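Local coordinates for protein N5-Carboxyaminoimidazole ribonucleotide synthetase (Staphylococcus aureus subsp. aureus, PDB 3ORQ) that catalyses the ATP-dependent carboxylation of 5-aminoimidazole ribonucleotide with bicarbonate to N5-carboxyaminoimidazole ribonucleotide, a step of purine biosynthesis, at residues L325-W336 with E366-E374. Sequence-based numbering, arbitrary orientation.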
loop_
_atom_site.group_PDB
_atom_site.type_symbol
_atom_site.label_atom_id
_atom_site.label_comp_id
_atom_site.label_asym_id
_atom_site.label_seq_id
_atom_site.Cartn_x
_atom_site.Cartn_y
_atom_site.Cartn_z
ATOM N N LEU A 325 16.463 -12.320 -16.680
ATOM C CA LEU A 325 17.642 -11.476 -16.489
ATOM C C LEU A 325 17.930 -11.042 -15.037
ATOM O O LEU A 325 19.086 -11.104 -14.586
ATOM C CB LEU A 325 17.512 -10.223 -17.365
ATOM C CG LEU A 325 18.696 -9.233 -17.459
ATOM C CD1 LEU A 325 19.931 -9.958 -18.078
ATOM C CD2 LEU A 325 18.367 -7.982 -18.302
ATOM N N LEU A 326 16.902 -10.584 -14.301
ATOM C CA LEU A 326 17.190 -9.784 -13.097
ATOM C C LEU A 326 16.855 -10.391 -11.737
ATOM O O LEU A 326 17.350 -9.902 -10.702
ATOM C CB LEU A 326 16.574 -8.370 -13.221
ATOM C CG LEU A 326 17.099 -7.511 -14.369
ATOM C CD1 LEU A 326 16.182 -6.311 -14.665
ATOM C CD2 LEU A 326 18.512 -7.027 -14.055
ATOM N N GLU A 327 16.038 -11.442 -11.717
ATOM C CA GLU A 327 15.428 -11.861 -10.449
ATOM C C GLU A 327 16.456 -12.226 -9.362
ATOM O O GLU A 327 16.149 -12.181 -8.154
ATOM C CB GLU A 327 14.390 -12.977 -10.647
ATOM C CG GLU A 327 14.959 -14.283 -11.283
ATOM C CD GLU A 327 13.846 -15.250 -11.703
ATOM O OE1 GLU A 327 12.676 -15.077 -11.246
ATOM O OE2 GLU A 327 14.144 -16.186 -12.473
ATOM N N ASN A 328 17.668 -12.580 -9.767
ATOM C CA ASN A 328 18.657 -12.995 -8.774
ATOM C C ASN A 328 19.392 -11.816 -8.151
ATOM O O ASN A 328 20.051 -11.967 -7.126
ATOM C CB ASN A 328 19.594 -14.073 -9.327
ATOM C CG ASN A 328 18.897 -15.393 -9.454
ATOM O OD1 ASN A 328 18.274 -15.860 -8.503
ATOM N ND2 ASN A 328 18.941 -15.981 -10.621
ATOM N N GLU A 329 19.207 -10.642 -8.759
ATOM C CA GLU A 329 19.713 -9.389 -8.249
ATOM C C GLU A 329 18.722 -8.683 -7.304
ATOM O O GLU A 329 19.097 -7.725 -6.651
ATOM C CB GLU A 329 19.961 -8.437 -9.401
ATOM C CG GLU A 329 20.860 -8.956 -10.456
ATOM C CD GLU A 329 21.772 -7.864 -10.946
ATOM O OE1 GLU A 329 21.810 -6.791 -10.294
ATOM O OE2 GLU A 329 22.453 -8.091 -11.970
ATOM N N PHE A 330 17.464 -9.125 -7.270
ATOM C CA PHE A 330 16.424 -8.375 -6.560
ATOM C C PHE A 330 16.775 -8.147 -5.111
ATOM O O PHE A 330 16.536 -7.076 -4.571
ATOM C CB PHE A 330 15.042 -9.046 -6.673
ATOM C CG PHE A 330 14.394 -8.877 -8.031
ATOM C CD1 PHE A 330 14.885 -7.934 -8.938
ATOM C CD2 PHE A 330 13.294 -9.660 -8.401
ATOM C CE1 PHE A 330 14.299 -7.756 -10.203
ATOM C CE2 PHE A 330 12.692 -9.501 -9.666
ATOM C CZ PHE A 330 13.200 -8.536 -10.558
ATOM N N ASN A 331 17.378 -9.152 -4.492
ATOM C CA ASN A 331 17.479 -9.197 -3.053
ATOM C C ASN A 331 18.498 -8.211 -2.530
ATOM O O ASN A 331 18.494 -7.898 -1.335
ATOM C CB ASN A 331 17.755 -10.639 -2.584
ATOM C CG ASN A 331 19.083 -10.796 -1.931
ATOM O OD1 ASN A 331 19.173 -10.879 -0.697
ATOM N ND2 ASN A 331 20.134 -10.839 -2.741
ATOM N N GLU A 332 19.363 -7.716 -3.415
ATOM C CA GLU A 332 20.406 -6.770 -2.994
ATOM C C GLU A 332 20.033 -5.324 -3.335
ATOM O O GLU A 332 20.848 -4.417 -3.206
ATOM C CB GLU A 332 21.803 -7.153 -3.556
ATOM C CG GLU A 332 21.825 -7.473 -5.043
ATOM C CD GLU A 332 23.208 -7.957 -5.589
ATOM O OE1 GLU A 332 23.398 -9.187 -5.764
ATOM O OE2 GLU A 332 24.080 -7.105 -5.879
ATOM N N HIS A 333 18.789 -5.125 -3.767
ATOM C CA HIS A 333 18.342 -3.847 -4.278
ATOM C C HIS A 333 16.996 -3.422 -3.731
ATOM O O HIS A 333 16.015 -3.344 -4.488
ATOM C CB HIS A 333 18.268 -3.936 -5.766
ATOM C CG HIS A 333 19.609 -3.972 -6.432
ATOM N ND1 HIS A 333 20.326 -2.830 -6.727
ATOM C CD2 HIS A 333 20.339 -5.006 -6.905
ATOM C CE1 HIS A 333 21.448 -3.164 -7.333
ATOM N NE2 HIS A 333 21.485 -4.478 -7.442
ATOM N N PRO A 334 16.935 -3.164 -2.408
ATOM C CA PRO A 334 15.726 -2.716 -1.767
ATOM C C PRO A 334 15.217 -1.393 -2.375
ATOM O O PRO A 334 14.017 -1.131 -2.316
ATOM C CB PRO A 334 16.166 -2.508 -0.306
ATOM C CG PRO A 334 17.677 -2.236 -0.401
ATOM C CD PRO A 334 18.099 -3.121 -1.501
ATOM N N GLU A 335 16.107 -0.607 -2.982
ATOM C CA GLU A 335 15.750 0.676 -3.611
ATOM C C GLU A 335 14.979 0.470 -4.916
ATOM O O GLU A 335 14.581 1.447 -5.540
ATOM C CB GLU A 335 16.982 1.611 -3.816
ATOM C CG GLU A 335 17.981 1.139 -4.874
ATOM C CD GLU A 335 19.018 0.110 -4.375
ATOM O OE1 GLU A 335 18.776 -0.600 -3.386
ATOM O OE2 GLU A 335 20.096 0.001 -4.991
ATOM N N TRP A 336 14.755 -0.783 -5.317
ATOM C CA TRP A 336 13.915 -1.047 -6.471
ATOM C C TRP A 336 12.400 -1.118 -6.160
ATOM O O TRP A 336 11.578 -1.077 -7.083
ATOM C CB TRP A 336 14.398 -2.310 -7.200
ATOM C CG TRP A 336 15.738 -2.104 -7.920
ATOM C CD1 TRP A 336 16.475 -0.938 -7.988
ATOM C CD2 TRP A 336 16.451 -3.067 -8.697
ATOM N NE1 TRP A 336 17.594 -1.140 -8.724
ATOM C CE2 TRP A 336 17.617 -2.428 -9.181
ATOM C CE3 TRP A 336 16.225 -4.415 -9.016
ATOM C CZ2 TRP A 336 18.571 -3.082 -9.998
ATOM C CZ3 TRP A 336 17.184 -5.087 -9.835
ATOM C CH2 TRP A 336 18.347 -4.407 -10.311
ATOM N N GLU A 366 18.121 6.937 -14.758
ATOM C CA GLU A 366 17.753 6.479 -16.095
ATOM C C GLU A 366 18.906 5.700 -16.741
ATOM O O GLU A 366 18.683 4.621 -17.311
ATOM C CB GLU A 366 17.337 7.639 -17.007
ATOM C CG GLU A 366 16.872 7.138 -18.371
ATOM C CD GLU A 366 16.544 8.245 -19.336
ATOM O OE1 GLU A 366 15.477 8.160 -19.973
ATOM O OE2 GLU A 366 17.351 9.185 -19.479
ATOM N N GLN A 367 20.123 6.241 -16.633
ATOM C CA GLN A 367 21.318 5.566 -17.164
ATOM C C GLN A 367 21.500 4.220 -16.502
ATOM O O GLN A 367 21.676 3.216 -17.185
ATOM C CB GLN A 367 22.597 6.403 -16.942
ATOM C CG GLN A 367 22.772 7.559 -17.911
ATOM C CD GLN A 367 22.569 7.131 -19.368
ATOM O OE1 GLN A 367 21.668 7.616 -20.037
ATOM N NE2 GLN A 367 23.391 6.205 -19.845
ATOM N N ASP A 368 21.458 4.228 -15.167
ATOM C CA ASP A 368 21.597 3.021 -14.346
ATOM C C ASP A 368 20.713 1.893 -14.853
ATOM O O ASP A 368 21.172 0.758 -14.977
ATOM C CB ASP A 368 21.253 3.307 -12.879
ATOM C CG ASP A 368 22.238 4.260 -12.205
ATOM O OD1 ASP A 368 23.263 4.606 -12.838
ATOM O OD2 ASP A 368 21.977 4.659 -11.027
HETATM N N MSE A 369 19.452 2.230 -15.139
HETATM C CA MSE A 369 18.443 1.288 -15.628
HETATM C C MSE A 369 18.718 0.825 -17.074
HETATM O O MSE A 369 18.454 -0.330 -17.419
HETATM C CB MSE A 369 17.027 1.913 -15.541
HETATM C CG MSE A 369 16.487 2.231 -14.113
HETATM SE SE MSE A 369 16.578 0.631 -13.035
HETATM C CE MSE A 369 18.154 1.003 -11.971
ATOM N N TYR A 370 19.204 1.712 -17.934
ATOM C CA TYR A 370 19.525 1.302 -19.310
ATOM C C TYR A 370 20.560 0.183 -19.289
ATOM O O TYR A 370 20.401 -0.839 -19.947
ATOM C CB TYR A 370 20.073 2.458 -20.120
ATOM C CG TYR A 370 19.029 3.348 -20.741
ATOM C CD1 TYR A 370 17.876 2.808 -21.316
ATOM C CD2 TYR A 370 19.208 4.731 -20.775
ATOM C CE1 TYR A 370 16.916 3.625 -21.898
ATOM C CE2 TYR A 370 18.255 5.564 -21.363
ATOM C CZ TYR A 370 17.114 5.000 -21.923
ATOM O OH TYR A 370 16.181 5.808 -22.505
ATOM N N ALA A 371 21.602 0.385 -18.488
ATOM C CA ALA A 371 22.649 -0.599 -18.323
ATOM C C ALA A 371 22.095 -1.877 -17.688
ATOM O O ALA A 371 22.507 -2.975 -18.032
ATOM C CB ALA A 371 23.774 -0.023 -17.483
ATOM N N LYS A 372 21.145 -1.738 -16.775
ATOM C CA LYS A 372 20.630 -2.918 -16.090
ATOM C C LYS A 372 19.742 -3.794 -16.985
ATOM O O LYS A 372 19.831 -5.009 -16.919
ATOM C CB LYS A 372 19.922 -2.538 -14.784
ATOM C CG LYS A 372 20.155 -3.534 -13.694
ATOM C CD LYS A 372 21.457 -3.273 -12.945
ATOM C CE LYS A 372 21.927 -4.578 -12.302
ATOM N NZ LYS A 372 23.164 -4.476 -11.457
ATOM N N PHE A 373 18.916 -3.175 -17.829
ATOM C CA PHE A 373 17.991 -3.927 -18.684
ATOM C C PHE A 373 18.597 -4.353 -20.018
ATOM O O PHE A 373 17.890 -4.886 -20.858
ATOM C CB PHE A 373 16.666 -3.172 -18.895
ATOM C CG PHE A 373 15.732 -3.246 -17.698
ATOM C CD1 PHE A 373 16.048 -2.585 -16.502
ATOM C CD2 PHE A 373 14.534 -3.959 -17.757
ATOM C CE1 PHE A 373 15.182 -2.649 -15.398
ATOM C CE2 PHE A 373 13.675 -4.024 -16.616
ATOM C CZ PHE A 373 14.019 -3.375 -15.453
ATOM N N GLU A 374 19.906 -4.119 -20.172
ATOM C CA GLU A 374 20.748 -4.475 -21.356
ATOM C C GLU A 374 20.836 -3.299 -22.292
ATOM O O GLU A 374 21.925 -2.908 -22.683
ATOM C CB GLU A 374 20.295 -5.737 -22.123
ATOM C CG GLU A 374 20.501 -7.052 -21.366
ATOM C CD GLU A 374 19.737 -8.249 -21.993
ATOM O OE1 GLU A 374 20.297 -9.372 -22.029
ATOM O OE2 GLU A 374 18.572 -8.077 -22.445
#
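Lys372, in the last turn of helix 362-372, reaches past Trp336 to Glu329 and touches segment 325-336 with its side chain from CG to NZ. A bend at chi2 (85°) followed by an extended tail carries the lysine methylenes past the six-membered ring of the indole. CG of Lys372 lies 3.9 Å from CH2 of Trp336. Farther out, NZ of Lys372 forms a salt bridge with OE1 of Glu329 at 2.9 Å; as a hydrogen bond it is weak, and the two side chains approach from opposite directions. A lysine suits this place because its aliphatic stem can lie against an indole while its charged end meets a carboxylate. Other groups also surround the Trp336 ring: CB of His333 sits over the centre of one face, and SE of selenomethionine Met369 makes an oblique Met-aromatic contact, 5.2 Å from the centroid of the five-membered ring of Trp336, with CE a neighbour of NE1.

Leu325 and Leu326, on helix 320-326, supply much of the rest. Branched Leu326 can serve two partners: CD2 rests beside CG of Lys372, while CD1 stands above the middle of the broad, flat Phe373 ring, 3.8 Å from its centroid and 13° off the normal, a CH-pi contact. Phe373 itself is buried against Met316 and Leu318 of strand 313-319 and Met355 of strand 351-358. The more exposed Leu325 brings apolar bulk to the chain end: with CG opposite the backbone N (chi1 -174°), its CD2 comes 3.6 Å from O of Lys372 and also meets CG of Glu374.

Helix 320-326 and the turn after it thus meet the last turn of helix 362-372 beside strands 313-319 and 351-358, away from the nucleotide site. Most of the interface is apolar, and the partly exposed ion pair may bias where the lysine amine lies.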